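Local coordinates for chromosome partition protein Smc (Pyrococcus yayanosii, PDB 5XEI), which probably takes part in chromosome condensation and partitioning, binding DNA and using ATP-hydrolysing head domains joined by long coiled-coil arms to a hinge, at residues E346-S349 with I350-F353; E182-Q185 with A186-L190. All blocks are in the same frame, centred on the assembly; numbering follows the deposited sequence.

In the fold
Contacts 1 and 2 are turns on two partner helices of the coiled-coil arm that rises from the ATPase head of Smc. Contact 2 (182-190) lies on the outgoing helix 170-246 and contact 1 (346-353) on the returning helix 321-383, antiparallel to it; their centres are 11 Å apart. They meet through packing: I350 CG2 lies 3.7 Å from L183 CB, E346 OE1 3.4 Å from A186 CB, and K347 CE 3.3 Å from E187 OE2. As residue numbers rise on one helix, their partners' fall on the other. Both turns lie in the arm, away from the predicted ATP-binding residues of the head.

Contact 1 of 2, residues E346-S349 with I350-F353; sequences EKES and IIEF
K347 and I351 lie side by side one turn apart on helix 321-383, part of the antiparallel coiled coil of the Smc arm, and their side chains point the same way. The lysine's CG, anti to its backbone N (chi1 158°), reaches to 4.2 Å from I351 CD1. Beyond that the chain bends at its last torsion, which brings NZ back beside the same methyl group. I351 meets it with CG1 next to its own backbone N and CD1 extended, the course that carries the methyl back along the lysine. A lysine suits this place because its methylene groups can lie along a beta-branched neighbour while its CE reaches E187 of helix 170-246.

On another side of the helix E348 and E352 come together, both at the exposed surface. E348 folds at chi2 (59°), swinging its carboxylate forward, and OE1 comes to 3.4 Å from E352 CG. The two carboxylates are turned 63° from each other, with E348 OE1 and E352 OE2 3.3 Å apart. Two such groups would probably repel, an effect that water at this exposed surface may ease.

I350 faces helix 170-246. Its CG1 branch runs back over the preceding turn, 3.3 Å from E346 O, and CD1 approaches E346 CG at 4.4 Å. An isoleucine fits here because its CG2 methyl packs on L183 and the end of its other branch, CD1, reaches E182, while CG1 also lies over its own helix. Regular i to i+4 backbone bonds hold the turn, from I350 N to E346 O through F353 N to S349 O. The last of these, 3.1 Å long, brings the phenylalanine N-H to S349 O in the carbonyl plane.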
# COMPACT_ATOMS: atom_id res chain seq x y z
N GLU A 346 -13.79 -12.21 -10.43
CA GLU A 346 -13.34 -10.97 -9.82
C GLU A 346 -11.87 -11.05 -9.42
O GLU A 346 -11.10 -10.10 -9.62
CB GLU A 346 -14.23 -10.64 -8.62
CG GLU A 346 -13.58 -9.77 -7.54
CD GLU A 346 -14.38 -9.77 -6.22
OE1 GLU A 346 -13.75 -9.83 -5.13
OE2 GLU A 346 -15.63 -9.73 -6.29
N LYS A 347 -11.44 -12.20 -8.89
CA LYS A 347 -10.05 -12.36 -8.48
C LYS A 347 -9.12 -12.25 -9.67
O LYS A 347 -8.17 -11.46 -9.66
CB LYS A 347 -9.88 -13.70 -7.76
CG LYS A 347 -8.47 -14.28 -7.71
CD LYS A 347 -8.40 -15.40 -6.65
CE LYS A 347 -7.13 -16.23 -6.74
NZ LYS A 347 -6.96 -16.87 -8.09
N GLU A 348 -9.40 -13.02 -10.73
CA GLU A 348 -8.58 -12.96 -11.93
C GLU A 348 -8.48 -11.54 -12.45
O GLU A 348 -7.40 -11.09 -12.84
CB GLU A 348 -9.15 -13.90 -13.00
CG GLU A 348 -8.54 -13.72 -14.43
CD GLU A 348 -7.00 -13.94 -14.50
OE1 GLU A 348 -6.40 -13.54 -15.53
OE2 GLU A 348 -6.38 -14.49 -13.55
N SER A 349 -9.58 -10.80 -12.43
CA SER A 349 -9.56 -9.43 -12.91
C SER A 349 -8.60 -8.57 -12.10
O SER A 349 -7.79 -7.82 -12.66
CB SER A 349 -10.95 -8.84 -12.86
OG SER A 349 -10.86 -7.45 -12.57
N ILE A 350 -8.70 -8.63 -10.77
CA ILE A 350 -7.78 -7.88 -9.93
C ILE A 350 -6.35 -8.22 -10.30
O ILE A 350 -5.48 -7.34 -10.39
CB ILE A 350 -8.06 -8.16 -8.45
CG1 ILE A 350 -9.48 -7.72 -8.09
CG2 ILE A 350 -7.02 -7.47 -7.58
CD1 ILE A 350 -9.78 -7.78 -6.62
N ILE A 351 -6.09 -9.51 -10.56
CA ILE A 351 -4.74 -9.95 -10.86
C ILE A 351 -4.23 -9.27 -12.13
O ILE A 351 -3.10 -8.76 -12.17
CB ILE A 351 -4.68 -11.48 -10.97
CG1 ILE A 351 -4.75 -12.09 -9.57
CG2 ILE A 351 -3.42 -11.90 -11.68
CD1 ILE A 351 -4.80 -13.61 -9.56
N GLU A 352 -5.05 -9.22 -13.16
CA GLU A 352 -4.65 -8.56 -14.39
C GLU A 352 -4.31 -7.10 -14.13
O GLU A 352 -3.29 -6.59 -14.62
CB GLU A 352 -5.75 -8.69 -15.43
CG GLU A 352 -5.97 -10.14 -15.87
CD GLU A 352 -7.02 -10.30 -16.97
OE1 GLU A 352 -8.06 -9.60 -16.94
OE2 GLU A 352 -6.80 -11.16 -17.85
N PHE A 353 -5.12 -6.42 -13.32
CA PHE A 353 -4.88 -5.03 -12.98
C PHE A 353 -3.56 -4.86 -12.24
O PHE A 353 -2.76 -3.96 -12.56
CB PHE A 353 -6.06 -4.53 -12.14
CG PHE A 353 -5.97 -3.09 -11.73
CD1 PHE A 353 -6.38 -2.08 -12.58
CD2 PHE A 353 -5.50 -2.74 -10.46
CE1 PHE A 353 -6.30 -0.75 -12.19
CE2 PHE A 353 -5.42 -1.41 -10.07
CZ PHE A 353 -5.82 -0.41 -10.93

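Contact 2 of 2, residues E182-Q185 with A186-L190; sequences ELKQ and AEENL
L183 and E187 meet one helical turn apart, the leucine's branch point against one oxygen of the carboxylate. With CG between the backbone N and the carbonyl carbon (chi1 41°), the E187 chain is laid over the preceding turn, CG 3.4 Å from L183 O. Beyond CG it extends, and OE1 ends 3.5 Å from L183 CG, close to CD1 as well. OE2 is the oxygen near K347 of helix 321-383. With an alanine here, L183 would probably lose the flank that borders CD1, and the end of K347 would be left without its nearby carboxylate.

This turn belongs to helix 170-246, the outgoing helix of the antiparallel coiled coil, and A186 is its buried point. The small CB nestles against its own helix, 3.2 Å from E182 O, and its small side chain lets E346 of helix 321-383 come against it.

K184 and E188 cross obliquely on the exposed side. The lysine runs fully extended, while E188 has its CG beside its own backbone N (chi1 -60°), a course that sends the carboxylate back over the lysine's methylenes. OE1 therefore lies 3.4 Å from K184 CE, whereas NZ stays 4.6 Å from that oxygen, too far for a salt bridge, though the opposite charges may still attract.

Q185 and N189 point the same way, their amide planes 42° apart. The shorter asparagine turns back onto the backbone: besides the main-chain bond from N189 N to Q185 O, its ND2 gives that oxygen a weak second hydrogen bond of 3.3 Å.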
# COMPACT_ATOMS: atom_id res chain seq x y z
N GLU A 182 -7.62 -5.53 -2.02
CA GLU A 182 -8.83 -6.13 -2.56
C GLU A 182 -8.60 -7.56 -3.01
O GLU A 182 -9.48 -8.41 -2.86
CB GLU A 182 -9.36 -5.27 -3.70
CG GLU A 182 -9.76 -3.90 -3.19
CD GLU A 182 -9.94 -2.87 -4.28
OE1 GLU A 182 -10.30 -1.72 -3.96
OE2 GLU A 182 -9.71 -3.21 -5.46
N LEU A 183 -7.42 -7.87 -3.55
CA LEU A 183 -7.16 -9.26 -3.91
C LEU A 183 -7.20 -10.16 -2.68
O LEU A 183 -7.76 -11.26 -2.72
CB LEU A 183 -5.81 -9.40 -4.63
CG LEU A 183 -5.33 -10.85 -4.83
CD1 LEU A 183 -6.39 -11.64 -5.57
CD2 LEU A 183 -3.97 -10.96 -5.51
N LYS A 184 -6.59 -9.70 -1.58
CA LYS A 184 -6.59 -10.46 -0.34
C LYS A 184 -8.02 -10.72 0.13
O LYS A 184 -8.40 -11.87 0.39
CB LYS A 184 -5.81 -9.69 0.73
CG LYS A 184 -5.71 -10.38 2.08
CD LYS A 184 -5.03 -9.50 3.12
CE LYS A 184 -5.19 -10.07 4.52
NZ LYS A 184 -4.98 -8.99 5.51
N GLN A 185 -8.82 -9.67 0.21
CA GLN A 185 -10.22 -9.80 0.55
C GLN A 185 -10.92 -10.76 -0.39
O GLN A 185 -11.79 -11.54 0.02
CB GLN A 185 -10.86 -8.43 0.50
CG GLN A 185 -12.20 -8.31 1.11
CD GLN A 185 -12.59 -6.85 1.16
OE1 GLN A 185 -12.21 -6.08 0.27
NE2 GLN A 185 -13.34 -6.46 2.18
N ALA A 186 -10.55 -10.72 -1.67
CA ALA A 186 -11.30 -11.47 -2.66
C ALA A 186 -11.19 -12.96 -2.44
O ALA A 186 -12.17 -13.69 -2.59
CB ALA A 186 -10.84 -11.10 -4.07
N GLU A 187 -10.00 -13.45 -2.08
CA GLU A 187 -9.88 -14.90 -1.96
C GLU A 187 -10.15 -15.41 -0.57
O GLU A 187 -10.36 -16.62 -0.41
CB GLU A 187 -8.50 -15.38 -2.36
CG GLU A 187 -7.41 -14.52 -1.90
CD GLU A 187 -6.25 -14.63 -2.84
OE1 GLU A 187 -5.41 -13.71 -2.83
OE2 GLU A 187 -6.20 -15.64 -3.60
N GLU A 188 -10.14 -14.55 0.45
CA GLU A 188 -10.66 -15.01 1.72
C GLU A 188 -12.16 -15.22 1.63
O GLU A 188 -12.68 -16.26 2.04
CB GLU A 188 -10.27 -14.05 2.84
CG GLU A 188 -8.77 -13.92 2.96
CD GLU A 188 -8.30 -12.75 3.80
OE1 GLU A 188 -7.12 -12.80 4.24
OE2 GLU A 188 -9.08 -11.80 4.04
N ASN A 189 -12.87 -14.25 1.05
CA ASN A 189 -14.24 -14.49 0.60
C ASN A 189 -14.34 -15.80 -0.18
O ASN A 189 -15.13 -16.69 0.15
CB ASN A 189 -14.71 -13.33 -0.27
CG ASN A 189 -15.55 -12.36 0.48
OD1 ASN A 189 -16.66 -12.70 0.90
ND2 ASN A 189 -15.05 -11.14 0.65
N LEU A 190 -13.53 -15.92 -1.24
CA LEU A 190 -13.57 -17.11 -2.08
C LEU A 190 -13.35 -18.38 -1.27
O LEU A 190 -13.97 -19.41 -1.54
CB LEU A 190 -12.51 -17.01 -3.17
CG LEU A 190 -12.58 -18.12 -4.20
CD1 LEU A 190 -13.35 -17.60 -5.39
CD2 LEU A 190 -11.18 -18.57 -4.61